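Local coordinates for glycoside Hydrolase Family 43_12 (Metagenome, PDB 7JVH), which probably hydrolyses glycosidic bonds in arabinose- or xylose-containing plant glycans, at residues 323-332 with 436-444. Residues are numbered along the deposited sequence; the frame is centred on the assembly and turned at random.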
loop_
_atom_site.group_PDB
_atom_site.type_symbol
_atom_site.label_atom_id
_atom_site.label_comp_id
_atom_site.label_asym_id
_atom_site.label_seq_id
_atom_site.Cartn_x
_atom_site.Cartn_y
_atom_site.Cartn_z
ATOM N N ARG A 323 -9.456 7.820 -3.856
ATOM C CA ARG A 323 -10.118 8.553 -4.931
ATOM C C ARG A 323 -11.127 7.601 -5.561
ATOM O O ARG A 323 -10.770 6.868 -6.476
ATOM C CB ARG A 323 -9.098 9.077 -5.955
ATOM C CG ARG A 323 -7.999 9.960 -5.425
ATOM C CD ARG A 323 -6.989 10.358 -6.493
ATOM N NE ARG A 323 -5.985 9.342 -6.780
ATOM C CZ ARG A 323 -5.800 8.739 -7.966
ATOM N NH1 ARG A 323 -6.535 9.044 -9.036
ATOM N NH2 ARG A 323 -4.861 7.792 -8.091
ATOM N N PRO A 324 -12.418 7.619 -5.154
ATOM C CA PRO A 324 -13.412 6.697 -5.727
ATOM C C PRO A 324 -13.835 7.051 -7.155
ATOM O O PRO A 324 -13.639 8.193 -7.590
ATOM C CB PRO A 324 -14.628 6.853 -4.794
ATOM C CG PRO A 324 -14.458 8.280 -4.267
ATOM C CD PRO A 324 -12.977 8.529 -4.148
ATOM N N ASN A 325 -14.417 6.078 -7.869
ATOM C CA ASN A 325 -14.935 6.276 -9.222
ATOM C C ASN A 325 -16.351 6.831 -9.134
ATOM O O ASN A 325 -16.834 7.119 -8.047
ATOM C CB ASN A 325 -14.862 4.986 -10.062
ATOM C CG ASN A 325 -15.935 3.981 -9.708
ATOM O OD1 ASN A 325 -16.570 4.074 -8.665
ATOM N ND2 ASN A 325 -16.147 3.003 -10.597
ATOM N N SER A 326 -17.009 6.994 -10.284
ATOM C CA SER A 326 -18.350 7.595 -10.358
ATOM C C SER A 326 -19.431 6.846 -9.563
ATOM O O SER A 326 -20.452 7.430 -9.227
ATOM C CB SER A 326 -18.792 7.736 -11.823
ATOM O OG SER A 326 -18.849 6.484 -12.474
ATOM N N LYS A 327 -19.203 5.546 -9.304
ATOM C CA LYS A 327 -20.116 4.699 -8.532
ATOM C C LYS A 327 -19.700 4.524 -7.055
ATOM O O LYS A 327 -20.311 3.747 -6.329
ATOM C CB LYS A 327 -20.259 3.334 -9.198
ATOM C CG LYS A 327 -21.005 3.383 -10.532
ATOM C CD LYS A 327 -20.899 2.089 -11.293
ATOM C CE LYS A 327 -21.686 0.954 -10.611
ATOM N NZ LYS A 327 -23.152 1.259 -10.502
ATOM N N GLY A 328 -18.658 5.244 -6.636
ATOM C CA GLY A 328 -18.131 5.194 -5.286
ATOM C C GLY A 328 -17.153 4.074 -4.979
ATOM O O GLY A 328 -16.667 3.957 -3.842
ATOM N N ASN A 329 -16.845 3.245 -5.979
ATOM C CA ASN A 329 -15.915 2.128 -5.809
ATOM C C ASN A 329 -14.467 2.567 -5.886
ATOM O O ASN A 329 -14.169 3.569 -6.520
ATOM C CB ASN A 329 -16.201 1.038 -6.845
ATOM C CG ASN A 329 -17.567 0.446 -6.673
ATOM O OD1 ASN A 329 -18.102 0.468 -5.577
ATOM N ND2 ASN A 329 -18.140 -0.078 -7.744
ATOM N N VAL A 330 -13.587 1.785 -5.242
ATOM C CA VAL A 330 -12.153 2.037 -5.182
ATOM C C VAL A 330 -11.381 0.779 -5.567
ATOM O O VAL A 330 -11.363 -0.206 -4.804
ATOM C CB VAL A 330 -11.709 2.418 -3.757
ATOM C CG1 VAL A 330 -10.340 3.078 -3.764
ATOM C CG2 VAL A 330 -12.732 3.300 -3.096
ATOM N N ASN A 331 -10.737 0.835 -6.748
ATOM C CA ASN A 331 -9.834 -0.199 -7.220
ATOM C C ASN A 331 -8.379 0.205 -7.011
ATOM O O ASN A 331 -7.461 -0.577 -7.259
ATOM C CB ASN A 331 -10.094 -0.523 -8.681
ATOM C CG ASN A 331 -11.481 -1.105 -8.906
ATOM O OD1 ASN A 331 -12.423 -0.813 -8.152
ATOM N ND2 ASN A 331 -11.621 -1.930 -9.956
ATOM N N THR A 332 -8.169 1.429 -6.533
ATOM C CA THR A 332 -6.842 2.011 -6.388
ATOM C C THR A 332 -6.286 1.944 -4.972
ATOM O O THR A 332 -5.151 2.382 -4.713
ATOM C CB THR A 332 -6.824 3.474 -6.913
ATOM O OG1 THR A 332 -8.081 4.114 -6.624
ATOM C CG2 THR A 332 -6.635 3.464 -8.425
ATOM N N HIS A 436 2.049 -5.046 -10.354
ATOM C CA HIS A 436 2.198 -3.614 -10.301
ATOM C C HIS A 436 0.867 -3.109 -9.777
ATOM O O HIS A 436 -0.185 -3.540 -10.253
ATOM C CB HIS A 436 2.457 -3.076 -11.705
ATOM C CG HIS A 436 2.775 -1.613 -11.748
ATOM N ND1 HIS A 436 1.821 -0.639 -11.530
ATOM C CD2 HIS A 436 3.937 -0.955 -11.987
ATOM C CE1 HIS A 436 2.387 0.548 -11.637
ATOM N NE2 HIS A 436 3.667 0.383 -11.908
ATOM N N ARG A 437 0.916 -2.201 -8.792
ATOM C CA ARG A 437 -0.279 -1.620 -8.215
ATOM C C ARG A 437 -1.058 -0.851 -9.266
ATOM O O ARG A 437 -0.470 -0.204 -10.136
ATOM C CB ARG A 437 0.102 -0.674 -7.074
ATOM C CG ARG A 437 0.688 -1.367 -5.854
ATOM C CD ARG A 437 1.366 -0.341 -4.982
ATOM N NE ARG A 437 1.927 -0.827 -3.726
ATOM C CZ ARG A 437 3.062 -1.516 -3.619
ATOM N NH1 ARG A 437 3.769 -1.882 -4.686
ATOM N NH2 ARG A 437 3.510 -1.866 -2.429
ATOM N N GLN A 438 -2.390 -0.946 -9.199
ATOM C CA GLN A 438 -3.275 -0.102 -9.991
ATOM C C GLN A 438 -3.216 1.291 -9.362
ATOM O O GLN A 438 -3.753 1.518 -8.262
ATOM C CB GLN A 438 -4.699 -0.636 -10.015
ATOM C CG GLN A 438 -5.670 0.241 -10.775
ATOM C CD GLN A 438 -6.970 -0.462 -11.170
ATOM O OE1 GLN A 438 -7.123 -1.660 -10.978
ATOM N NE2 GLN A 438 -7.901 0.292 -11.745
ATOM N N GLN A 439 -2.554 2.221 -10.066
ATOM C CA GLN A 439 -2.320 3.569 -9.561
ATOM C C GLN A 439 -3.359 4.578 -10.018
ATOM O O GLN A 439 -3.346 5.719 -9.570
ATOM C CB GLN A 439 -0.914 4.037 -9.933
ATOM C CG GLN A 439 0.163 3.300 -9.151
ATOM C CD GLN A 439 1.547 3.826 -9.441
ATOM O OE1 GLN A 439 2.081 3.616 -10.516
ATOM N NE2 GLN A 439 2.145 4.488 -8.472
ATOM N N HIS A 440 -4.276 4.140 -10.882
ATOM C CA HIS A 440 -5.274 5.001 -11.508
ATOM C C HIS A 440 -6.594 4.266 -11.649
ATOM O O HIS A 440 -6.620 3.016 -11.755
ATOM C CB HIS A 440 -4.817 5.397 -12.925
ATOM C CG HIS A 440 -3.492 6.079 -12.955
ATOM N ND1 HIS A 440 -2.307 5.383 -12.892
ATOM C CD2 HIS A 440 -3.161 7.389 -13.040
ATOM C CE1 HIS A 440 -1.301 6.242 -12.932
ATOM N NE2 HIS A 440 -1.793 7.463 -13.030
ATOM N N ILE A 441 -7.679 5.049 -11.711
ATOM C CA ILE A 441 -9.011 4.505 -11.976
ATOM C C ILE A 441 -9.089 4.094 -13.446
ATOM O O ILE A 441 -9.617 3.033 -13.778
ATOM C CB ILE A 441 -10.117 5.532 -11.668
ATOM C CG1 ILE A 441 -9.989 6.055 -10.236
ATOM C CG2 ILE A 441 -11.483 4.884 -11.834
ATOM C CD1 ILE A 441 -10.929 7.196 -9.931
ATOM N N LYS A 442 -8.559 4.958 -14.315
ATOM C CA LYS A 442 -8.489 4.702 -15.753
ATOM C C LYS A 442 -7.059 4.383 -16.156
ATOM O O LYS A 442 -6.179 5.210 -16.001
ATOM C CB LYS A 442 -8.960 5.912 -16.537
ATOM C CG LYS A 442 -10.463 6.081 -16.583
ATOM C CD LYS A 442 -10.823 7.345 -17.351
ATOM C CE LYS A 442 -12.333 7.481 -17.462
ATOM N NZ LYS A 442 -12.692 8.739 -18.198
ATOM N N TYR A 443 -6.834 3.168 -16.655
ATOM C CA TYR A 443 -5.516 2.763 -17.107
ATOM C C TYR A 443 -5.598 1.784 -18.280
ATOM O O TYR A 443 -6.656 1.247 -18.608
ATOM C CB TYR A 443 -4.636 2.221 -15.950
ATOM C CG TYR A 443 -4.809 0.762 -15.607
ATOM C CD1 TYR A 443 -4.027 -0.217 -16.223
ATOM C CD2 TYR A 443 -5.734 0.349 -14.648
ATOM C CE1 TYR A 443 -4.172 -1.552 -15.916
ATOM C CE2 TYR A 443 -5.869 -0.985 -14.312
ATOM C CZ TYR A 443 -5.094 -1.928 -14.955
ATOM O OH TYR A 443 -5.259 -3.268 -14.637
ATOM N N THR A 444 -4.446 1.613 -18.922
ATOM C CA THR A 444 -4.251 0.758 -20.062
ATOM C C THR A 444 -2.884 0.159 -19.841
ATOM O O THR A 444 -1.941 0.865 -19.509
ATOM C CB THR A 444 -4.283 1.543 -21.402
ATOM O OG1 THR A 444 -5.556 2.177 -21.551
ATOM C CG2 THR A 444 -4.050 0.629 -22.597
#
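Arg323 reaches across to the loop of 436-444 and gives an N-H from NH2 to Gln439 O at 3.0 Å, a bent bond (N-H...O angle 131°) in which the oxygen lies in the guanidinium plane, while the donor stands 29° off the carbonyl plane. The chain bends at chi3 (-81°) to bring the guanidinium to this carbonyl. On the other arm of 323-332, the methyl CG2 of Thr332 rests on the backbone of the same loop, 3.3 Å from His440 C, with Gln438 O also near. Ile441 lies alongside the arm that carries Arg323: its CD1 packs 3.5 Å from Arg323 O and also touches Pro324 O, and its CG2 meets CB of Asn325 at 3.8 Å. Gln438 lays its extended side chain beside Asn331, with CB through OE1 passing near Asn331 O.

Gln438 NE2 donates to His440 O at 3.0 Å, in both the carbonyl and amide planes, bracing the loop that Thr332 covers, while its OE1 bonds Tyr526. Asn325 OD1 receives the backbone N-H of Asn329, just past the type I turn Asn325-Gly328, at 2.8 Å. Farther out, Arg323 forms salt bridges through NE with Glu335 and through NH1 with Asp39; bonds from Val330 and Asn331 to 545-559 tie the rest of the loop to the C-terminal concanavalin A-like beta-sandwich.

The contact thus joins a loop between two blade strands of the family 43 five-bladed beta-propeller to loop 438-441, which passes from strand 433-437 in one sandwich sheet to strand 442-451 in the other. Arg323 supplies the polar link between these segments, its buried guanidinium spread over a carbonyl and two carboxylates that probably offset its charge, beside aliphatic packing on backbone.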